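Local coordinates for protein tubulin-specific chaperone (Trypanosoma brucei, PDB 4B6W) that probably binds alpha-tubulin and microtubule plus ends as tubulin-binding cofactor B, of which this chain is the ubiquitin-like domain, at residues V3-T8 / Y70-E75; T8-R13 / H79-Q84; M14-K19 / T36-P41; Q25-I30 / M61-Q66; S29-V34 / M45-I50. All coordinates share one frame; numbering follows the deposited sequence.

Interaction 1. Residues V3-T8 / Y70-E75; sequences VKVSLT and YQCRDE
The carboxylate of Glu75 faces Lys4 with both oxygens, and CE of the lysine sits between them, 3.2 Å from OE1 and 3.3 Å from OE2, close to the extension of the CG-CD bond of Glu75. The second flat group, the carboxylate of Asp74, receives the backbone N-H of Lys4 on OD1 at 2.8 Å, nearly along its C-O axis, while its OD1 also rests 3.5 Å from CA of Val3. One residue later the loop donates a hydrogen bond instead of accepting one: N of Glu75 reaches O of Lys4 at 2.8 Å in an almost straight bond. Although CB of Glu75 points away from the strand, a bend at chi2 (-51°) turns the carboxylate back toward the end of Lys4. The salt bridge is nonetheless long, with NZ of Lys4 3.6 Å from OE1 of Glu75. On the apolar side, SG of Cys72 lies against Val5 CG1 at 3.9 Å and Val3 CG2 at 4.1 Å, and Leu49 of strand 45-50 also covers it. The loop thus runs beside strand 2-9 just before strand 77-82 begins; strands 2-9 and 77-82 are the parallel pair of the ubiquitin-like beta-grasp. Two firm bonds, one from the Asp74 carboxylate and one from the Glu75 backbone, hold the N and the O of Lys4, whereas the outlying charge pair, with its wide spacing and exposed glutamate, probably contributes mainly a general electrostatic attraction.

Interaction 2. Residues T8-R13 / H79-Q84; sequences THSASR and HVVDLQ
Thr8 and His79 form the compact end of this contact, their side chains crossing at about a right angle. OG1 of Thr8 and ND1 of His79 share a hydrogen bond of 2.7 Å at the ring's edge, near its plane. Having CG of His79 trans to its own N (chi1 176°) carries the ring toward the 8-13 segment, with CE1 3.4 Å from Ser10 N. The backbones are laced just as closely: Val80 N donates to Thr8 O, and Ser10 N to Val80 O at 2.7 Å. These are the parallel ladder bonds between the first and last strands of the beta-grasp fold, 2-9 and 77-82. As the first strand turns away in a type I turn from His9 to Ser12, the hydroxyl of Ser10 takes over the role of a backbone acceptor, with Asp82 N 2.8 Å from Ser10 OG. Beyond it the fit slackens. His9 NE2 makes a weak bond to Asp82 OD2 at 3.4 Å, ring and carboxylate planes 61° apart, and both groups bond to Thr40 OG1 as well. On the exposed side, Ala11 CB merely touches Asp82 CB at 4.0 Å. The other carboxylate oxygen, OD1, accepts Gln84 N in an Asx turn, and the side chain of that glutamine, though bonded to OD2, is poorly ordered.

Interaction 3. Residues M14-K19 / T36-P41; sequences MRVPEK and THFATP
Val16 stands at about a right angle to His37, presenting its methyl CG2 to the imidazole in a CH-pi contact, 4.0 Å from the ring centroid and 27° off the normal. The opposite face of the ring is approached toward its rim by Thr36 OG1, so the imidazole is flanked on both faces. Lys19 arrives head-on at the edge: its NZ donates to NE2 of His37 at 2.8 Å, only 4° out of the ring plane. Successive bends of the lysine at chi2 and chi3 curl the chain round to that edge. Since NE2 is the acceptor, the imidazole is probably neutral, with its proton on ND1; the same NZ also bonds to Asn33 OD1 on the helix. In the beta-grasp fold this joins the outer strand of the first hairpin, 15-22, to the loop that leaves helix 27-35. Met14, a selenomethionine, slides past Phe38 in the opposite direction, its SE at the ring's edge in a Met-aromatic contact, 5.2 Å from the centroid. Met14 was modelled in two conformers, which leaves the detail of this approach doubtful. Phe38, the buried ring of the contact, has CZ 3.9 Å from Val16 CG2, and it also packs on Leu7 and stacks with His9.

Interaction 4. Residues Q25-I30 / M61-Q66; sequences QTIESI and MANDKQ
The first turn of helix 27-35 is met by carbonyls of the 61-66 loop: Ile27 N donates almost straight to Lys65 O at 2.8 Å, and Glu28 N reaches Asn63 O at 3.1 Å, in the carbonyl plane and on a lone pair. Amides of a first helical turn have no carbonyl of their own helix to bond, and carbonyls of the 61-66 loop take that place. Thr26 completes the job as N-cap. With OG1 held between its backbone N and carbonyl carbon (chi1 60°), it accepts Ser29 N at 3.1 Å. Ser29 OG in turn donates to Thr26 O at 2.7 Å and receives NE2 of Gln25 in the plane of that amide. Ile27 is the chief apolar element. It crosses Met61, a selenomethionine, at about a right angle, its CG1 lying 3.7 Å from Met61 CB and its CD1 3.7 Å from SE, while its CB presses on Ala62 O at 3.4 Å. At the rim, CB of Glu28 lies against Asn63, whose OD1 is bonded to Lys31 one helical turn on. Leu47 of strand 45-50 packs on Ile27 and Met61 alike, and Leu67 covers Ile27 too, which seats the start of the helix between the sheet and the loop leading to strand 77-82.

Interaction 5. Residues S29-V34 / M45-I50; sequences SIKENV and MQLQLI
Lys31 lies stretched out over Met45 and Leu47, sliding past both in the opposite direction, with its CB 3.8 Å from SE of the selenomethionine Met45 and its CG 3.9 Å from Leu47 CD1. The aliphatic part serves as core packing, and the chain, extended beyond CG, carries the ammonium group across to the strand. There NZ donates to Met45 O at 2.7 Å, coming from above the carbonyl plane, 35° out of it. A water 3.1 Å from Lys31 NZ accepts from it and also from Leu47 N, bridging helix to strand a second time. One turn further along the helix, Val34 CG1 touches the terminal methyl of Met45, CE, at 3.7 Å; Leu47 CD1 reaches the other way, to Ile30 CG2. The segment axes cross at 104° with a closest approach of 9.9 Å, the helix lying over the sheet as in the ubiquitin-like beta-grasp, and Val80 and Tyr21 from other strands meet the same helical face. The result is a buried lysine with several polar partners: carbonyl, water and the Asn63 side-chain oxygen all accept from NZ, and these neutral acceptors would probably help to stabilise the ammonium form within an otherwise apolar interface.

Overall arrangement
All five contacts belong to one ubiquitin-like beta-grasp domain, a helix laid over a five-stranded mixed sheet. Interactions 1 and 2 lie at the two ends of strand 2-9, centres about 16 Å apart on opposite sides of the chain's centre, and each links the start of the chain to its last part, before and along strand 77-82. The other three fall within those long closures in sequence. Interaction 5 lies about 3 Å from the chain's centre. Interaction 4 shares helix 27-35 with it, their centres about 8 Å apart; the centre of interaction 3, on strand 15-22 and the loop after the helix, is about 9 Å from that of interaction 5. Lys31 and Asn63 tie interactions 4 and 5, Thr40 ties 2 and 3.

Interaction 1. Residues V3-T8 / Y70-E75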
# COMPACT_ATOMS: atom_id res chain seq x y z
N VAL A 3 -4.00 -7.74 -8.63
CA VAL A 3 -3.81 -8.41 -7.34
C VAL A 3 -4.86 -8.06 -6.30
O VAL A 3 -5.40 -6.96 -6.30
CB VAL A 3 -2.40 -8.11 -6.72
CG1 VAL A 3 -1.32 -8.90 -7.48
CG2 VAL A 3 -2.10 -6.60 -6.70
N LYS A 4 -5.14 -9.02 -5.43
CA LYS A 4 -5.97 -8.84 -4.25
C LYS A 4 -5.04 -8.67 -3.06
O LYS A 4 -4.28 -9.59 -2.75
CB LYS A 4 -6.86 -10.07 -4.03
CG LYS A 4 -7.90 -9.90 -2.92
CD LYS A 4 -8.75 -11.18 -2.75
CE LYS A 4 -8.07 -12.18 -1.83
NZ LYS A 4 -9.04 -12.90 -0.98
N VAL A 5 -5.09 -7.51 -2.39
CA VAL A 5 -4.27 -7.27 -1.20
C VAL A 5 -5.14 -6.73 -0.05
O VAL A 5 -6.30 -6.39 -0.23
CB VAL A 5 -3.09 -6.28 -1.50
CG1 VAL A 5 -2.24 -6.85 -2.57
CG2 VAL A 5 -3.60 -4.89 -1.95
N SER A 6 -4.57 -6.69 1.16
CA SER A 6 -5.24 -5.98 2.24
C SER A 6 -4.46 -4.72 2.63
O SER A 6 -3.32 -4.56 2.29
CB SER A 6 -5.51 -6.89 3.45
OG SER A 6 -4.38 -7.64 3.78
N LEU A 7 -5.11 -3.81 3.34
CA LEU A 7 -4.46 -2.57 3.73
C LEU A 7 -4.52 -2.49 5.23
O LEU A 7 -5.59 -2.74 5.83
CB LEU A 7 -5.15 -1.36 3.15
CG LEU A 7 -5.31 -1.19 1.66
CD1 LEU A 7 -6.15 0.07 1.36
CD2 LEU A 7 -3.96 -1.11 1.00
N THR A 8 -3.37 -2.14 5.80
CA THR A 8 -3.21 -1.83 7.20
C THR A 8 -2.66 -0.40 7.31
O THR A 8 -2.22 0.18 6.32
CB THR A 8 -2.26 -2.83 7.88
OG1 THR A 8 -0.98 -2.78 7.22
CG2 THR A 8 -2.82 -4.25 7.80
N TYR A 70 7.51 -4.19 -7.81
CA TYR A 70 7.82 -4.76 -6.50
C TYR A 70 7.40 -6.23 -6.34
O TYR A 70 7.49 -6.78 -5.24
CB TYR A 70 7.20 -3.86 -5.42
CG TYR A 70 7.86 -2.50 -5.43
CD1 TYR A 70 9.16 -2.36 -4.99
CD2 TYR A 70 7.20 -1.38 -5.91
CE1 TYR A 70 9.80 -1.13 -5.02
CE2 TYR A 70 7.81 -0.16 -5.92
CZ TYR A 70 9.11 -0.03 -5.48
OH TYR A 70 9.76 1.17 -5.48
N GLN A 71 6.99 -6.86 -7.43
CA GLN A 71 6.66 -8.29 -7.46
C GLN A 71 5.51 -8.59 -6.48
O GLN A 71 5.45 -9.65 -5.87
CB GLN A 71 7.90 -9.16 -7.18
CG GLN A 71 9.07 -8.91 -8.13
CD GLN A 71 10.35 -9.67 -7.77
OE1 GLN A 71 11.03 -9.39 -6.73
NE2 GLN A 71 10.73 -10.62 -8.65
N CYS A 72 4.56 -7.66 -6.39
CA CYS A 72 3.37 -7.88 -5.57
C CYS A 72 2.52 -9.06 -6.08
O CYS A 72 2.41 -9.29 -7.29
CB CYS A 72 2.55 -6.62 -5.50
SG CYS A 72 1.20 -6.70 -4.33
N ARG A 73 1.96 -9.82 -5.14
CA ARG A 73 1.16 -11.00 -5.45
C ARG A 73 -0.11 -10.95 -4.65
O ARG A 73 -0.25 -10.13 -3.74
CB ARG A 73 1.90 -12.30 -5.11
CG ARG A 73 3.32 -12.45 -5.71
CD ARG A 73 3.35 -12.49 -7.24
NE ARG A 73 4.71 -12.68 -7.75
CZ ARG A 73 5.37 -13.84 -7.74
NH1 ARG A 73 4.82 -14.95 -7.22
NH2 ARG A 73 6.61 -13.90 -8.23
N ASP A 74 -1.05 -11.84 -4.98
CA ASP A 74 -2.27 -11.96 -4.21
C ASP A 74 -1.93 -12.29 -2.76
O ASP A 74 -1.00 -13.07 -2.48
CB ASP A 74 -3.19 -13.03 -4.78
CG ASP A 74 -3.83 -12.63 -6.09
OD1 ASP A 74 -4.47 -11.60 -6.16
OD2 ASP A 74 -3.69 -13.36 -7.08
N GLU A 75 -2.70 -11.70 -1.85
CA GLU A 75 -2.68 -11.98 -0.42
C GLU A 75 -1.55 -11.27 0.30
O GLU A 75 -1.33 -11.49 1.49
CB GLU A 75 -2.67 -13.50 -0.13
CG GLU A 75 -3.51 -14.40 -1.10
CD GLU A 75 -4.95 -13.92 -1.30
OE1 GLU A 75 -5.46 -13.24 -0.37
OE2 GLU A 75 -5.59 -14.25 -2.38

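Interaction 2. Residues T8-R13 / H79-Q84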
# COMPACT_ATOMS: atom_id res chain seq x y z
N THR A 8 -3.37 -2.14 5.80
CA THR A 8 -3.21 -1.83 7.20
C THR A 8 -2.66 -0.40 7.31
O THR A 8 -2.22 0.18 6.32
CB THR A 8 -2.26 -2.83 7.88
OG1 THR A 8 -0.98 -2.78 7.22
CG2 THR A 8 -2.82 -4.25 7.80
N HIS A 9 -2.69 0.16 8.51
CA HIS A 9 -2.34 1.56 8.73
C HIS A 9 -1.55 1.72 10.01
O HIS A 9 -2.03 1.34 11.04
CB HIS A 9 -3.64 2.39 8.82
CG HIS A 9 -3.39 3.87 8.85
ND1 HIS A 9 -3.94 4.71 9.80
CD2 HIS A 9 -2.62 4.66 8.06
CE1 HIS A 9 -3.53 5.94 9.58
NE2 HIS A 9 -2.71 5.94 8.54
N SER A 10 -0.38 2.34 9.94
CA SER A 10 0.52 2.49 11.10
C SER A 10 -0.02 3.31 12.27
O SER A 10 0.53 3.23 13.37
CB SER A 10 1.87 3.08 10.68
OG SER A 10 1.80 4.47 10.41
N ALA A 11 -1.09 4.08 12.04
CA ALA A 11 -1.63 5.00 13.03
C ALA A 11 -3.05 4.67 13.38
O ALA A 11 -3.73 5.49 13.97
CB ALA A 11 -1.56 6.41 12.51
N SER A 12 -3.53 3.47 13.07
CA SER A 12 -4.88 3.10 13.48
C SER A 12 -5.06 1.60 13.58
O SER A 12 -4.20 0.81 13.18
CB SER A 12 -5.96 3.70 12.53
OG SER A 12 -6.14 2.97 11.33
N ARG A 13 -6.22 1.22 14.11
CA ARG A 13 -6.59 -0.18 14.10
C ARG A 13 -7.35 -0.60 12.81
O ARG A 13 -7.56 -1.79 12.58
CB ARG A 13 -7.37 -0.54 15.38
CG ARG A 13 -8.65 0.23 15.55
CD ARG A 13 -9.37 -0.17 16.81
NE ARG A 13 -8.93 0.60 17.97
CZ ARG A 13 -9.42 0.41 19.19
NH1 ARG A 13 -10.34 -0.51 19.40
NH2 ARG A 13 -8.99 1.15 20.21
N HIS A 79 1.04 -1.94 3.81
CA HIS A 79 0.96 -1.27 5.11
C HIS A 79 1.25 0.20 4.92
O HIS A 79 2.26 0.57 4.33
CB HIS A 79 1.92 -1.92 6.10
CG HIS A 79 1.98 -1.24 7.43
ND1 HIS A 79 0.90 -1.22 8.30
CD2 HIS A 79 2.99 -0.59 8.06
CE1 HIS A 79 1.25 -0.58 9.41
NE2 HIS A 79 2.51 -0.19 9.29
N VAL A 80 0.34 1.05 5.40
CA VAL A 80 0.48 2.49 5.22
C VAL A 80 1.16 3.15 6.44
O VAL A 80 0.60 3.17 7.54
CB VAL A 80 -0.92 3.13 4.95
CG1 VAL A 80 -0.81 4.62 4.74
CG2 VAL A 80 -1.58 2.44 3.75
N VAL A 81 2.37 3.67 6.25
CA VAL A 81 3.06 4.35 7.31
C VAL A 81 2.73 5.84 7.24
O VAL A 81 2.90 6.47 6.22
CB VAL A 81 4.59 4.10 7.27
CG1 VAL A 81 5.23 4.67 8.54
CG2 VAL A 81 4.89 2.62 7.12
N ASP A 82 2.21 6.36 8.35
CA ASP A 82 1.68 7.71 8.42
C ASP A 82 2.76 8.64 8.97
O ASP A 82 3.19 8.49 10.12
CB ASP A 82 0.45 7.74 9.34
CG ASP A 82 -0.31 9.07 9.28
OD1 ASP A 82 0.32 10.12 9.42
OD2 ASP A 82 -1.55 9.07 9.10
N LEU A 83 3.19 9.59 8.14
CA LEU A 83 4.22 10.57 8.49
C LEU A 83 3.69 12.00 8.77
O LEU A 83 4.50 12.93 8.93
CB LEU A 83 5.27 10.65 7.37
CG LEU A 83 6.24 9.49 7.17
CD1 LEU A 83 5.54 8.24 6.76
CD2 LEU A 83 7.30 9.88 6.12
N GLN A 84 2.37 12.20 8.83
CA GLN A 84 1.84 13.57 8.85
C GLN A 84 2.13 14.21 10.21
O GLN A 84 1.97 13.57 11.24
CB GLN A 84 0.36 13.66 8.44
CG GLN A 84 -0.69 13.15 9.42
CD GLN A 84 -2.11 13.21 8.85
OE1 GLN A 84 -2.69 14.28 8.69
NE2 GLN A 84 -2.69 12.04 8.56

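Interaction 3. Residues M14-K19 / T36-P41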
# COMPACT_ATOMS: atom_id res chain seq x y z
N MSE A 14 -7.67 0.41 11.99
CA MSE A 14 -8.36 0.25 10.71
C MSE A 14 -7.54 -0.68 9.80
O MSE A 14 -6.33 -0.57 9.68
CB MSE A 14 -8.57 1.61 9.98
CG MSE A 14 -9.31 2.74 10.74
SE MSE A 14 -9.61 4.40 9.65
CE MSE A 14 -7.83 5.24 9.81
N ARG A 15 -8.41 -1.99 9.21
CA ARG A 15 -7.82 -2.81 8.19
C ARG A 15 -8.81 -2.84 7.05
O ARG A 15 -10.01 -2.91 7.29
CB ARG A 15 -7.60 -4.19 8.78
CG ARG A 15 -7.09 -5.21 7.82
CD ARG A 15 -6.65 -6.47 8.56
NE ARG A 15 -6.68 -7.60 7.65
CZ ARG A 15 -7.74 -8.36 7.42
NH1 ARG A 15 -8.89 -8.14 8.06
NH2 ARG A 15 -7.65 -9.36 6.55
N VAL A 16 -8.33 -2.77 5.82
CA VAL A 16 -9.20 -3.03 4.66
C VAL A 16 -8.85 -4.43 4.11
O VAL A 16 -7.77 -4.64 3.57
CB VAL A 16 -9.04 -1.95 3.58
CG1 VAL A 16 -10.01 -2.21 2.40
CG2 VAL A 16 -9.25 -0.55 4.19
N PRO A 17 -9.77 -5.40 4.25
CA PRO A 17 -9.39 -6.80 4.04
C PRO A 17 -9.18 -7.24 2.61
O PRO A 17 -8.42 -8.20 2.39
CB PRO A 17 -10.56 -7.57 4.63
CG PRO A 17 -11.30 -6.56 5.47
CD PRO A 17 -11.14 -5.29 4.75
N GLU A 18 -9.82 -6.58 1.64
CA GLU A 18 -9.75 -7.00 0.26
C GLU A 18 -9.64 -5.78 -0.62
O GLU A 18 -10.52 -4.95 -0.60
CB GLU A 18 -11.04 -7.71 -0.12
CG GLU A 18 -10.93 -9.15 -0.48
CD GLU A 18 -11.97 -9.58 -1.50
OE1 GLU A 18 -12.19 -8.84 -2.49
OE2 GLU A 18 -12.52 -10.67 -1.32
N LYS A 19 -8.59 -5.67 -1.41
CA LYS A 19 -8.50 -4.56 -2.36
C LYS A 19 -7.89 -5.08 -3.62
O LYS A 19 -6.96 -5.86 -3.58
CB LYS A 19 -7.63 -3.42 -1.82
CG LYS A 19 -8.28 -2.66 -0.67
CD LYS A 19 -9.45 -1.76 -1.14
CE LYS A 19 -8.95 -0.52 -1.88
NZ LYS A 19 -10.08 0.33 -2.38
N THR A 36 -9.00 7.19 0.36
CA THR A 36 -10.45 6.96 0.54
C THR A 36 -10.77 6.12 1.81
O THR A 36 -11.85 6.23 2.38
CB THR A 36 -11.14 6.39 -0.75
OG1 THR A 36 -10.77 5.04 -0.98
CG2 THR A 36 -10.74 7.19 -1.97
N HIS A 37 -9.80 5.33 2.28
CA HIS A 37 -9.97 4.52 3.49
C HIS A 37 -9.34 5.12 4.75
O HIS A 37 -9.95 5.09 5.80
CB HIS A 37 -9.40 3.11 3.27
CG HIS A 37 -10.01 2.38 2.12
ND1 HIS A 37 -11.29 1.86 2.16
CD2 HIS A 37 -9.53 2.10 0.88
CE1 HIS A 37 -11.56 1.28 1.00
NE2 HIS A 37 -10.51 1.40 0.21
N PHE A 38 -8.12 5.63 4.66
CA PHE A 38 -7.42 6.08 5.86
C PHE A 38 -7.30 7.60 6.02
O PHE A 38 -7.33 8.11 7.17
CB PHE A 38 -6.07 5.38 5.98
CG PHE A 38 -6.18 3.87 6.07
CD1 PHE A 38 -7.18 3.27 6.84
CD2 PHE A 38 -5.32 3.07 5.40
CE1 PHE A 38 -7.29 1.85 6.90
CE2 PHE A 38 -5.44 1.68 5.49
CZ PHE A 38 -6.43 1.09 6.25
N ALA A 39 -7.22 8.33 4.91
CA ALA A 39 -7.33 9.80 4.94
C ALA A 39 -6.09 10.48 5.51
O ALA A 39 -6.20 11.56 6.05
CB ALA A 39 -8.62 10.26 5.72
N THR A 40 -4.94 9.81 5.41
CA THR A 40 -3.62 10.45 5.50
C THR A 40 -3.42 11.10 4.15
O THR A 40 -3.64 10.44 3.14
CB THR A 40 -2.45 9.41 5.66
OG1 THR A 40 -2.68 8.58 6.81
CG2 THR A 40 -1.08 10.12 5.82
N PRO A 41 -3.00 12.39 4.11
CA PRO A 41 -2.60 12.90 2.79
C PRO A 41 -1.50 12.02 2.17
O PRO A 41 -0.58 11.63 2.86
CB PRO A 41 -2.07 14.30 3.08
CG PRO A 41 -2.59 14.66 4.43
CD PRO A 41 -2.78 13.37 5.18

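Interaction 4. Residues Q25-I30 / M61-Q66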
# COMPACT_ATOMS: atom_id res chain seq x y z
N GLN A 25 -0.52 -0.18 -12.10
CA GLN A 25 -0.75 1.07 -11.39
C GLN A 25 0.50 1.61 -10.72
O GLN A 25 1.27 0.88 -10.09
CB GLN A 25 -1.81 0.89 -10.30
CG GLN A 25 -3.22 0.58 -10.82
CD GLN A 25 -4.29 0.77 -9.74
OE1 GLN A 25 -5.22 -0.03 -9.61
NE2 GLN A 25 -4.15 1.84 -8.98
N THR A 26 0.69 2.91 -10.84
CA THR A 26 1.80 3.56 -10.16
C THR A 26 1.47 3.55 -8.68
O THR A 26 0.30 3.60 -8.31
CB THR A 26 1.93 5.01 -10.60
OG1 THR A 26 0.69 5.68 -10.28
CG2 THR A 26 2.24 5.11 -12.11
N ILE A 27 2.50 3.49 -7.85
CA ILE A 27 2.29 3.61 -6.41
C ILE A 27 1.58 4.91 -6.04
O ILE A 27 0.82 4.95 -5.10
CB ILE A 27 3.62 3.51 -5.61
CG1 ILE A 27 4.24 2.12 -5.84
CG2 ILE A 27 3.37 3.80 -4.15
CD1 ILE A 27 3.33 0.95 -5.45
N GLU A 28 1.82 5.97 -6.79
CA GLU A 28 1.12 7.24 -6.53
C GLU A 28 -0.40 7.14 -6.68
O GLU A 28 -1.15 7.78 -5.94
CB GLU A 28 1.59 8.29 -7.51
CG GLU A 28 0.93 9.64 -7.38
CD GLU A 28 1.48 10.63 -8.39
OE1 GLU A 28 2.72 10.58 -8.63
OE2 GLU A 28 0.68 11.43 -8.96
N SER A 29 -0.84 6.40 -7.70
CA SER A 29 -2.27 6.25 -7.96
C SER A 29 -2.87 5.43 -6.82
O SER A 29 -3.98 5.71 -6.39
CB SER A 29 -2.51 5.59 -9.31
OG SER A 29 -2.17 4.21 -9.29
N ILE A 30 -2.11 4.46 -6.32
CA ILE A 30 -2.57 3.59 -5.22
C ILE A 30 -2.77 4.38 -3.93
O ILE A 30 -3.77 4.19 -3.23
CB ILE A 30 -1.61 2.40 -4.98
CG1 ILE A 30 -1.64 1.44 -6.17
CG2 ILE A 30 -1.93 1.64 -3.69
CD1 ILE A 30 -0.51 0.45 -6.15
N MSE A 61 7.70 1.96 -1.09
CA MSE A 61 7.64 1.92 -2.55
C MSE A 61 7.59 3.33 -3.16
O MSE A 61 6.88 4.21 -2.68
CB MSE A 61 6.45 1.09 -3.03
CG MSE A 61 6.50 -0.36 -2.55
SE MSE A 61 5.00 -1.48 -3.17
CE MSE A 61 3.59 -0.89 -1.90
N ALA A 62 8.35 3.51 -4.23
CA ALA A 62 8.55 4.80 -4.87
C ALA A 62 7.30 5.17 -5.66
O ALA A 62 6.79 4.35 -6.43
CB ALA A 62 9.82 4.77 -5.80
N ASN A 63 6.81 6.40 -5.45
CA ASN A 63 5.62 6.90 -6.13
C ASN A 63 5.59 6.71 -7.65
O ASN A 63 4.52 6.50 -8.20
CB ASN A 63 5.43 8.38 -5.85
CG ASN A 63 4.96 8.65 -4.47
OD1 ASN A 63 4.58 7.74 -3.77
ND2 ASN A 63 4.99 9.91 -4.06
N ASP A 64 6.73 6.83 -8.31
CA ASP A 64 6.78 6.76 -9.79
C ASP A 64 6.88 5.34 -10.35
O ASP A 64 6.85 5.18 -11.57
CB ASP A 64 7.90 7.65 -10.37
CG ASP A 64 9.31 7.10 -10.12
OD1 ASP A 64 9.58 6.49 -9.06
OD2 ASP A 64 10.18 7.34 -11.00
N LYS A 65 7.02 4.35 -9.49
CA LYS A 65 7.09 2.96 -9.91
C LYS A 65 5.71 2.31 -9.84
O LYS A 65 4.82 2.75 -9.15
CB LYS A 65 8.04 2.17 -9.00
CG LYS A 65 9.50 2.54 -9.09
CD LYS A 65 10.03 2.24 -10.44
CE LYS A 65 11.54 2.25 -10.48
NZ LYS A 65 11.98 2.36 -11.92
N GLN A 66 5.58 1.20 -10.54
CA GLN A 66 4.35 0.46 -10.62
C GLN A 66 4.37 -0.62 -9.57
O GLN A 66 5.44 -1.07 -9.16
CB GLN A 66 4.20 -0.15 -12.00
CG GLN A 66 3.90 0.90 -13.06
CD GLN A 66 4.14 0.37 -14.46
OE1 GLN A 66 5.17 -0.25 -14.72
NE2 GLN A 66 3.19 0.61 -15.37

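Interaction 5. Residues S29-V34 / M45-I50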
# COMPACT_ATOMS: atom_id res chain seq x y z
N SER A 29 -0.84 6.40 -7.70
CA SER A 29 -2.27 6.25 -7.96
C SER A 29 -2.87 5.43 -6.82
O SER A 29 -3.98 5.71 -6.39
CB SER A 29 -2.51 5.59 -9.31
OG SER A 29 -2.17 4.21 -9.29
N ILE A 30 -2.11 4.46 -6.32
CA ILE A 30 -2.57 3.59 -5.22
C ILE A 30 -2.77 4.38 -3.93
O ILE A 30 -3.77 4.19 -3.23
CB ILE A 30 -1.61 2.40 -4.98
CG1 ILE A 30 -1.64 1.44 -6.17
CG2 ILE A 30 -1.93 1.64 -3.69
CD1 ILE A 30 -0.51 0.45 -6.15
N LYS A 31 -1.84 5.28 -3.63
CA LYS A 31 -1.96 6.16 -2.45
C LYS A 31 -3.24 7.03 -2.49
O LYS A 31 -3.82 7.35 -1.44
CB LYS A 31 -0.74 7.08 -2.35
CG LYS A 31 0.56 6.39 -1.99
CD LYS A 31 1.73 7.36 -1.76
CE LYS A 31 3.04 6.57 -1.48
NZ LYS A 31 4.23 7.43 -1.12
N GLU A 32 -3.64 7.43 -3.70
CA GLU A 32 -4.85 8.21 -3.90
C GLU A 32 -6.05 7.43 -3.43
O GLU A 32 -6.87 7.94 -2.68
CB GLU A 32 -5.05 8.55 -5.37
CG GLU A 32 -4.17 9.68 -5.85
CD GLU A 32 -4.44 10.96 -5.11
OE1 GLU A 32 -5.64 11.35 -5.05
OE2 GLU A 32 -3.46 11.56 -4.59
N ASN A 33 -6.16 6.21 -3.93
CA ASN A 33 -7.20 5.28 -3.53
C ASN A 33 -7.19 4.94 -2.05
O ASN A 33 -8.23 4.93 -1.40
CB ASN A 33 -7.09 3.99 -4.32
CG ASN A 33 -8.22 3.08 -4.04
OD1 ASN A 33 -8.06 2.06 -3.36
ND2 ASN A 33 -9.40 3.47 -4.50
N VAL A 34 -6.00 4.69 -1.53
CA VAL A 34 -5.78 4.44 -0.10
C VAL A 34 -6.34 5.57 0.78
O VAL A 34 -6.89 5.32 1.84
CB VAL A 34 -4.29 4.18 0.22
CG1 VAL A 34 -4.06 4.10 1.71
CG2 VAL A 34 -3.86 2.87 -0.42
N MSE A 45 2.40 9.60 3.20
CA MSE A 45 2.34 8.15 3.22
C MSE A 45 3.59 7.56 2.61
O MSE A 45 4.04 7.98 1.53
CB MSE A 45 1.22 7.61 2.37
CG MSE A 45 -0.18 7.95 2.74
SE MSE A 45 -1.35 6.99 1.42
CE MSE A 45 -3.12 7.68 2.00
N GLN A 46 4.11 6.54 3.30
CA GLN A 46 4.96 5.55 2.68
C GLN A 46 4.18 4.25 2.65
O GLN A 46 3.47 3.95 3.59
CB GLN A 46 6.24 5.37 3.49
CG GLN A 46 7.13 6.57 3.41
CD GLN A 46 8.48 6.40 4.09
OE1 GLN A 46 9.25 7.36 4.15
NE2 GLN A 46 8.78 5.22 4.62
N LEU A 47 4.30 3.51 1.55
CA LEU A 47 3.72 2.16 1.39
C LEU A 47 4.80 1.06 1.56
O LEU A 47 5.77 1.00 0.82
CB LEU A 47 2.99 2.03 0.04
CG LEU A 47 1.77 2.96 -0.28
CD1 LEU A 47 1.13 2.57 -1.63
CD2 LEU A 47 0.68 3.03 0.83
N GLN A 48 4.61 0.22 2.58
CA GLN A 48 5.44 -0.94 2.87
C GLN A 48 4.73 -2.19 2.28
O GLN A 48 3.57 -2.41 2.57
CB GLN A 48 5.56 -1.09 4.41
CG GLN A 48 6.40 -2.28 4.88
CD GLN A 48 6.37 -2.47 6.37
OE1 GLN A 48 5.73 -1.72 7.10
NE2 GLN A 48 7.06 -3.50 6.84
N LEU A 49 5.42 -2.98 1.48
CA LEU A 49 4.81 -4.18 0.89
C LEU A 49 5.30 -5.34 1.73
O LEU A 49 6.51 -5.53 1.91
CB LEU A 49 5.20 -4.37 -0.60
CG LEU A 49 4.49 -5.51 -1.35
CD1 LEU A 49 2.98 -5.29 -1.42
CD2 LEU A 49 5.10 -5.79 -2.76
N ILE A 50 4.34 -6.06 2.32
CA ILE A 50 4.61 -7.22 3.13
C ILE A 50 4.02 -8.43 2.41
O ILE A 50 2.91 -8.38 1.92
CB ILE A 50 3.97 -7.08 4.53
CG1 ILE A 50 4.43 -5.77 5.21
CG2 ILE A 50 4.34 -8.28 5.43
CD1 ILE A 50 3.46 -5.23 6.30
O HOH W 1 5.97 4.97 -0.40